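Local coordinates for sugar ABC transporter substrate-binding protein, BlMnBP1 (Bifidobacterium animalis subsp. lactis ATCC 27673, PDB 6I5R), which binds manno-oligosaccharides such as mannobiose and probably delivers them to its ABC transporter for uptake, at residues A[195-200]-A[410-415]; A[189-194]-A[261-266]. All coordinates share one frame; numbering follows the deposited sequence.

Contact 1: residues A[195-200]-A[410-415]; sequences VEDWAM and KIQDIV. With ZN (zinc ion), chain G; ZN (zinc ion), chain L; BMA (beta-D-mannopyranose), chain B; BMA (beta-D-mannopyranose), chain C.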
loop_
_atom_site.group_PDB
_atom_site.type_symbol
_atom_site.label_atom_id
_atom_site.label_comp_id
_atom_site.label_asym_id
_atom_site.label_seq_id
_atom_site.Cartn_x
_atom_site.Cartn_y
_atom_site.Cartn_z
ATOM N N VAL A 195 5.528 -12.154 -10.479
ATOM C CA VAL A 195 4.380 -12.312 -11.366
ATOM C C VAL A 195 3.241 -11.378 -10.965
ATOM O O VAL A 195 2.424 -11.000 -11.807
ATOM C CB VAL A 195 3.913 -13.783 -11.415
ATOM C CG1 VAL A 195 2.454 -13.924 -11.909
ATOM C CG2 VAL A 195 4.839 -14.596 -12.314
ATOM N N GLU A 196 3.154 -11.001 -9.694
ATOM C CA GLU A 196 2.120 -10.079 -9.235
ATOM C C GLU A 196 2.580 -8.647 -9.496
ATOM O O GLU A 196 3.530 -8.155 -8.873
ATOM C CB GLU A 196 1.822 -10.291 -7.756
ATOM C CG GLU A 196 1.301 -11.649 -7.387
ATOM C CD GLU A 196 -0.034 -11.996 -8.041
ATOM O OE1 GLU A 196 -0.991 -11.196 -8.002
ATOM O OE2 GLU A 196 -0.125 -13.102 -8.592
ATOM N N ASP A 197 1.907 -7.965 -10.406
ATOM C CA ASP A 197 2.268 -6.588 -10.685
ATOM C C ASP A 197 2.281 -5.743 -9.412
ATOM O O ASP A 197 3.178 -4.907 -9.226
ATOM C CB ASP A 197 1.318 -5.989 -11.731
ATOM C CG ASP A 197 1.612 -6.504 -13.121
ATOM O OD1 ASP A 197 2.056 -7.663 -13.215
ATOM O OD2 ASP A 197 1.450 -5.738 -14.105
ATOM N N TRP A 198 1.294 -5.944 -8.527
ATOM C CA TRP A 198 1.182 -5.089 -7.357
ATOM C C TRP A 198 2.331 -5.380 -6.394
ATOM O O TRP A 198 2.779 -4.481 -5.683
ATOM C CB TRP A 198 -0.160 -5.281 -6.655
ATOM C CG TRP A 198 -0.391 -6.678 -6.262
ATOM C CD1 TRP A 198 -1.091 -7.616 -6.956
ATOM C CD2 TRP A 198 0.105 -7.332 -5.086
ATOM N NE1 TRP A 198 -1.059 -8.809 -6.278
ATOM C CE2 TRP A 198 -0.316 -8.661 -5.138
ATOM C CE3 TRP A 198 0.882 -6.916 -4.001
ATOM C CZ2 TRP A 198 -0.005 -9.581 -4.136
ATOM C CZ3 TRP A 198 1.185 -7.822 -3.024
ATOM C CH2 TRP A 198 0.753 -9.141 -3.100
ATOM N N ALA A 199 2.830 -6.621 -6.381
ATOM C CA ALA A 199 3.937 -6.925 -5.479
ATOM C C ALA A 199 5.233 -6.259 -5.954
ATOM O O ALA A 199 6.077 -5.851 -5.146
ATOM C CB ALA A 199 4.128 -8.432 -5.363
ATOM N N MET A 200 5.386 -6.164 -7.290
ATOM C CA MET A 200 6.549 -5.456 -7.807
ATOM C C MET A 200 6.412 -3.934 -7.630
ATOM O O MET A 200 7.380 -3.249 -7.261
ATOM C CB MET A 200 6.777 -5.804 -9.267
ATOM C CG MET A 200 7.185 -7.254 -9.470
ATOM S SD MET A 200 8.977 -7.413 -9.650
ATOM C CE MET A 200 9.537 -7.435 -7.936
ATOM N N LYS A 410 7.732 -1.460 -14.551
ATOM C CA LYS A 410 9.098 -0.947 -14.549
ATOM C C LYS A 410 9.964 -1.690 -13.533
ATOM O O LYS A 410 11.182 -1.795 -13.695
ATOM C CB LYS A 410 9.089 0.552 -14.254
ATOM C CG LYS A 410 8.579 0.917 -12.850
ATOM C CD LYS A 410 8.756 2.405 -12.545
ATOM C CE LYS A 410 8.345 2.772 -11.130
ATOM N NZ LYS A 410 6.901 2.616 -10.846
ATOM N N ILE A 411 9.350 -2.190 -12.468
ATOM C CA ILE A 411 10.078 -2.936 -11.451
ATOM C C ILE A 411 10.373 -4.342 -11.953
ATOM O O ILE A 411 11.425 -4.914 -11.662
ATOM C CB ILE A 411 9.255 -2.982 -10.146
ATOM C CG1 ILE A 411 8.811 -1.598 -9.731
ATOM C CG2 ILE A 411 10.024 -3.657 -9.001
ATOM C CD1 ILE A 411 9.931 -0.632 -9.469
ATOM N N GLN A 412 9.431 -4.929 -12.693
ATOM C CA GLN A 412 9.704 -6.186 -13.369
ATOM C C GLN A 412 10.917 -6.039 -14.282
ATOM O O GLN A 412 11.753 -6.940 -14.355
ATOM C CB GLN A 412 8.457 -6.653 -14.131
ATOM C CG GLN A 412 7.368 -7.155 -13.189
ATOM C CD GLN A 412 6.040 -7.458 -13.864
ATOM O OE1 GLN A 412 5.719 -6.896 -14.913
ATOM N NE2 GLN A 412 5.255 -8.348 -13.245
ATOM N N ASP A 413 11.060 -4.876 -14.931
ATOM C CA ASP A 413 12.200 -4.652 -15.807
ATOM C C ASP A 413 13.499 -4.646 -15.015
ATOM O O ASP A 413 14.517 -5.170 -15.475
ATOM C CB ASP A 413 12.030 -3.339 -16.571
ATOM C CG ASP A 413 13.067 -3.162 -17.662
ATOM O OD1 ASP A 413 13.261 -4.133 -18.410
ATOM O OD2 ASP A 413 13.643 -2.039 -17.779
ATOM N N ILE A 414 13.481 -4.097 -13.799
ATOM C CA ILE A 414 14.665 -4.188 -12.952
ATOM C C ILE A 414 15.061 -5.650 -12.768
ATOM O O ILE A 414 16.232 -6.022 -12.914
ATOM C CB ILE A 414 14.431 -3.502 -11.593
ATOM C CG1 ILE A 414 14.220 -2.003 -11.780
ATOM C CG2 ILE A 414 15.633 -3.744 -10.682
ATOM C CD1 ILE A 414 13.874 -1.240 -10.523
ATOM N N VAL A 415 14.092 -6.490 -12.417
ATOM C CA VAL A 415 14.373 -7.909 -12.198
ATOM C C VAL A 415 14.909 -8.541 -13.472
ATOM O O VAL A 415 15.875 -9.309 -13.455
ATOM C CB VAL A 415 13.105 -8.634 -11.709
ATOM C CG1 VAL A 415 13.320 -10.165 -11.637
ATOM C CG2 VAL A 415 12.653 -8.088 -10.372
HETATM ZN ZN ZN G . 1.781 -8.820 -14.990
HETATM ZN ZN ZN L . -2.698 -11.190 -9.418
HETATM C C1 BMA B . -3.065 -7.444 -2.182
HETATM C C2 BMA B . -2.861 -6.419 -3.337
HETATM C C3 BMA B . -2.063 -5.269 -2.806
HETATM C C4 BMA B . -2.621 -4.763 -1.479
HETATM C C5 BMA B . -2.731 -5.900 -0.462
HETATM C C6 BMA B . -3.356 -5.435 0.839
HETATM O O2 BMA B . -4.101 -5.834 -3.731
HETATM O O3 BMA B . -1.996 -4.173 -3.724
HETATM O O4 BMA B . -1.730 -3.799 -0.982
HETATM O O5 BMA B . -3.588 -6.907 -1.026
HETATM O O6 BMA B . -4.713 -5.013 0.624
HETATM C C1 BMA C . -5.282 -12.139 -1.832
HETATM C C2 BMA C . -4.790 -11.343 -0.597
HETATM C C3 BMA C . -4.615 -9.879 -0.980
HETATM C C4 BMA C . -3.888 -9.740 -2.293
HETATM C C5 BMA C . -4.516 -10.632 -3.372
HETATM C C6 BMA C . -3.824 -10.482 -4.705
HETATM O O1 BMA C . -5.246 -13.460 -1.400
HETATM O O2 BMA C . -3.462 -11.850 -0.253
HETATM O O3 BMA C . -3.951 -9.166 0.006
HETATM O O4 BMA C . -3.940 -8.386 -2.743
HETATM O O5 BMA C . -4.466 -11.979 -2.930
HETATM O O6 BMA C . -4.731 -11.020 -5.675
HETATM O O HOH W 1 2.972 -10.294 -14.187
HETATM O O HOH W 2 -1.720 -13.067 -10.793
HETATM O O HOH W 3 3.259 -7.716 -15.998
HETATM O O HOH W 4 -3.872 -11.659 -8.312
HETATM O O HOH W 5 -3.062 -9.462 -9.065
HETATM O O HOH W 6 -3.446 -11.036 -11.286
#
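Met200 of helix 197-201 packs onto helix 409-420, with the closest backbones at Met200 and Ile411. The apolar part rests on three neighbours: Met200 CB lies 3.9 Å from Ile411 CB, its CG meets Gln412 CG, and SD reaches Val415 CG2 at 3.8 Å. Bends at chi2 (-98°) and chi3 (83°) curl the thioether over Gln412, bringing SD and CE to Val415. Tyr244, Leu247 and Trp432 pack against Ile411.

The polar part is hydrated and metal-bound. Gln412 NE2 gives a weak bond to Asp197 OD1 (3.3 Å), with amide and carboxylate planes nearly perpendicular; its stronger partner is Phe194 O. Asp197 OD1 also binds a zinc ion at 2.1 Å, while OD2 forms a salt bridge with Lys409. One water on this zinc accepts from Gln412 NE2 and another donates to Gln412 OE1.

Toward the pocket, Trp198 NE1 donates to Glu196 OE1 (2.9 Å), itself a ligand of a second zinc ion. Glu196 CB and Ala199 CB lie against one indole face; mannose C2 of chain B sits over the centre of the other, CD2 to C2 being 3.6 Å. With alanine in place of Trp198, that mannose would probably lose the ring face beneath it and Glu196 OE1 its indole donor. Helix 197-201 thus packs Met200 on helix 409-420 and turns Trp198 to mannobiose, while Glu196 and Asp197 at its start each hold a separate zinc ion.

Contact 2: residues A[189-194]-A[261-266]; sequences PLYTNF and STTDWE. With BMA (beta-D-mannopyranose), chain C.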
loop_
_atom_site.group_PDB
_atom_site.type_symbol
_atom_site.label_atom_id
_atom_site.label_comp_id
_atom_site.label_asym_id
_atom_site.label_seq_id
_atom_site.Cartn_x
_atom_site.Cartn_y
_atom_site.Cartn_z
ATOM N N PRO A 189 16.412 -16.431 -0.251
ATOM C CA PRO A 189 16.659 -15.244 0.589
ATOM C C PRO A 189 15.644 -14.123 0.403
ATOM O O PRO A 189 15.153 -13.570 1.387
ATOM C CB PRO A 189 18.072 -14.805 0.174
ATOM C CG PRO A 189 18.737 -16.097 -0.321
ATOM C CD PRO A 189 17.630 -16.880 -0.965
ATOM N N LEU A 190 15.314 -13.774 -0.839
ATOM C CA LEU A 190 14.302 -12.757 -1.098
ATOM C C LEU A 190 13.438 -13.245 -2.248
ATOM O O LEU A 190 13.941 -13.477 -3.349
ATOM C CB LEU A 190 14.946 -11.403 -1.416
ATOM C CG LEU A 190 14.018 -10.186 -1.573
ATOM C CD1 LEU A 190 14.673 -8.876 -1.195
ATOM C CD2 LEU A 190 13.531 -10.121 -3.031
ATOM N N TYR A 191 12.143 -13.404 -1.993
ATOM C CA TYR A 191 11.213 -13.883 -3.001
ATOM C C TYR A 191 10.559 -12.671 -3.631
ATOM O O TYR A 191 10.002 -11.834 -2.919
ATOM C CB TYR A 191 10.165 -14.795 -2.377
ATOM C CG TYR A 191 9.356 -15.598 -3.345
ATOM C CD1 TYR A 191 9.823 -16.797 -3.832
ATOM C CD2 TYR A 191 8.101 -15.177 -3.739
ATOM C CE1 TYR A 191 9.073 -17.557 -4.706
ATOM C CE2 TYR A 191 7.345 -15.930 -4.600
ATOM C CZ TYR A 191 7.832 -17.120 -5.094
ATOM O OH TYR A 191 7.072 -17.888 -5.946
ATOM N N THR A 192 10.638 -12.566 -4.953
ATOM C CA THR A 192 10.256 -11.314 -5.566
ATOM C C THR A 192 8.760 -11.200 -5.816
ATOM O O THR A 192 8.277 -10.082 -5.914
ATOM C CB THR A 192 10.931 -11.102 -6.927
ATOM O OG1 THR A 192 10.510 -12.147 -7.817
ATOM C CG2 THR A 192 12.419 -11.084 -6.813
ATOM N N ASN A 193 8.039 -12.321 -5.933
ATOM C CA ASN A 193 6.654 -12.321 -6.417
ATOM C C ASN A 193 6.545 -11.496 -7.693
ATOM O O ASN A 193 5.588 -10.754 -7.905
ATOM C CB ASN A 193 5.682 -11.823 -5.351
ATOM C CG ASN A 193 5.157 -12.958 -4.482
ATOM O OD1 ASN A 193 4.615 -13.923 -5.000
ATOM N ND2 ASN A 193 5.354 -12.858 -3.164
ATOM N N PHE A 194 7.536 -11.676 -8.559
ATOM C CA PHE A 194 7.593 -10.996 -9.846
ATOM C C PHE A 194 6.250 -11.036 -10.571
ATOM O O PHE A 194 5.849 -10.054 -11.199
ATOM C CB PHE A 194 8.702 -11.663 -10.685
ATOM C CG PHE A 194 8.791 -11.192 -12.097
ATOM C CD1 PHE A 194 8.007 -11.782 -13.094
ATOM C CD2 PHE A 194 9.689 -10.203 -12.456
ATOM C CE1 PHE A 194 8.103 -11.356 -14.404
ATOM C CE2 PHE A 194 9.784 -9.778 -13.768
ATOM C CZ PHE A 194 8.979 -10.367 -14.742
ATOM N N SER A 261 9.834 -15.833 -13.478
ATOM C CA SER A 261 8.674 -15.776 -14.361
ATOM C C SER A 261 7.544 -16.675 -13.885
ATOM O O SER A 261 6.430 -16.584 -14.414
ATOM C CB SER A 261 9.067 -16.152 -15.796
ATOM O OG SER A 261 9.304 -17.542 -15.890
ATOM N N THR A 262 7.782 -17.504 -12.878
ATOM C CA THR A 262 6.764 -18.426 -12.419
ATOM C C THR A 262 6.558 -18.349 -10.908
ATOM O O THR A 262 6.109 -19.316 -10.297
ATOM C CB THR A 262 7.110 -19.859 -12.840
ATOM O OG1 THR A 262 8.276 -20.300 -12.142
ATOM C CG2 THR A 262 7.377 -19.950 -14.316
ATOM N N THR A 263 6.841 -17.205 -10.287
ATOM C CA THR A 263 6.508 -17.077 -8.876
ATOM C C THR A 263 5.007 -17.223 -8.660
ATOM O O THR A 263 4.191 -16.999 -9.564
ATOM C CB THR A 263 6.951 -15.729 -8.309
ATOM O OG1 THR A 263 6.291 -14.657 -8.978
ATOM C CG2 THR A 263 8.455 -15.594 -8.435
ATOM N N ASP A 264 4.636 -17.561 -7.427
ATOM C CA ASP A 264 3.228 -17.716 -7.088
ATOM C C ASP A 264 2.921 -17.129 -5.717
ATOM O O ASP A 264 3.422 -17.604 -4.695
ATOM C CB ASP A 264 2.815 -19.182 -7.142
ATOM C CG ASP A 264 1.367 -19.366 -6.797
ATOM O OD1 ASP A 264 0.502 -18.926 -7.598
ATOM O OD2 ASP A 264 1.094 -19.899 -5.705
ATOM N N TRP A 265 2.029 -16.139 -5.710
ATOM C CA TRP A 265 1.749 -15.361 -4.508
ATOM C C TRP A 265 1.151 -16.215 -3.397
ATOM O O TRP A 265 1.630 -16.183 -2.254
ATOM C CB TRP A 265 0.817 -14.209 -4.879
ATOM C CG TRP A 265 0.167 -13.567 -3.723
ATOM C CD1 TRP A 265 -1.163 -13.481 -3.508
ATOM C CD2 TRP A 265 0.802 -12.954 -2.584
ATOM N NE1 TRP A 265 -1.415 -12.827 -2.335
ATOM C CE2 TRP A 265 -0.224 -12.481 -1.750
ATOM C CE3 TRP A 265 2.133 -12.736 -2.206
ATOM C CZ2 TRP A 265 0.022 -11.811 -0.540
ATOM C CZ3 TRP A 265 2.385 -12.049 -0.990
ATOM C CH2 TRP A 265 1.328 -11.604 -0.178
ATOM N N GLU A 266 0.114 -16.993 -3.710
ATOM C CA GLU A 266 -0.635 -17.682 -2.665
ATOM C C GLU A 266 0.210 -18.735 -1.981
ATOM O O GLU A 266 0.139 -18.890 -0.761
ATOM C CB GLU A 266 -1.893 -18.319 -3.244
ATOM C CG GLU A 266 -2.951 -17.308 -3.629
ATOM C CD GLU A 266 -3.519 -16.558 -2.437
ATOM O OE1 GLU A 266 -3.214 -16.931 -1.291
ATOM O OE2 GLU A 266 -4.307 -15.615 -2.633
HETATM C C1 BMA C . -5.282 -12.139 -1.832
HETATM C C2 BMA C . -4.790 -11.343 -0.597
HETATM C C3 BMA C . -4.615 -9.879 -0.980
HETATM C C4 BMA C . -3.888 -9.740 -2.293
HETATM C C5 BMA C . -4.516 -10.632 -3.372
HETATM C C6 BMA C . -3.824 -10.482 -4.705
HETATM O O1 BMA C . -5.246 -13.460 -1.400
HETATM O O2 BMA C . -3.462 -11.850 -0.253
HETATM O O3 BMA C . -3.951 -9.166 0.006
HETATM O O4 BMA C . -3.940 -8.386 -2.743
HETATM O O5 BMA C . -4.466 -11.979 -2.930
HETATM O O6 BMA C . -4.731 -11.020 -5.675
HETATM O O HOH W 7 5.674 -19.703 -4.327
HETATM O O HOH W 8 3.975 -13.954 -7.648
#
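The loop leading into helix 265-273, whose first residues belong to the mannobiose pocket, is fastened to the turn that follows strand 188-190. At the middle of the join the Tyr191 side chain runs antiparallel to that of Thr263, CZ lying 3.6 Å from Thr263 CB. Asp264 N donates to Tyr191 OH at 2.9 Å and 159°, near the ring plane, and a water links the same OH to Asp264 O.

A chi1 of 61° turns Thr263 OG1 toward the Asn193-Val195 backbone, where it accepts from Val195 N, and CG2 toward the Tyr191 ring, 3.7 Å from CZ. A second water joins OG1 to Asn193 OD1. The Asn193 amide meets the rim of Trp265 steeply tilted, ND2 3.4 Å from CE3 and the planes 68° apart. At the far edge, Trp265 NE1 donates to O2 of the chain C mannose (3.1 Å) and more weakly to its O5. Glu266 OE2 accepts from sugar O1 at 2.7 Å, while its OE1 pairs with Lys269.

Asp264, the N-cap residue, caps a helix backbone N, its OD2 bonding Ser267 OG. Direct and water-mediated bonds thus tie the helix start to the turn, with Asn193 backing the indole whose other edge grips sugar.

In the fold
The first segments of the two contacts are consecutive, 189-194 running straight into 195-200, and the contact centres lie about 10 Å apart, joined by two probable hydrogen bonds. Contact 2 is a buried join with an exposed rim, five of its eight touching residues being buried and two exposed; contact 1 is partly buried, with three of six buried and none fully exposed. Contact 1 pairs two helices through apolar packing, with zinc and water at its margin; contact 2 joins loop to loop, largely through polar groups and bound water. Each supplies a pocket tryptophan, and Trp198 and Trp265 meet edge-to-face: one offers the sugar a ring face, the other an N-H at its edge.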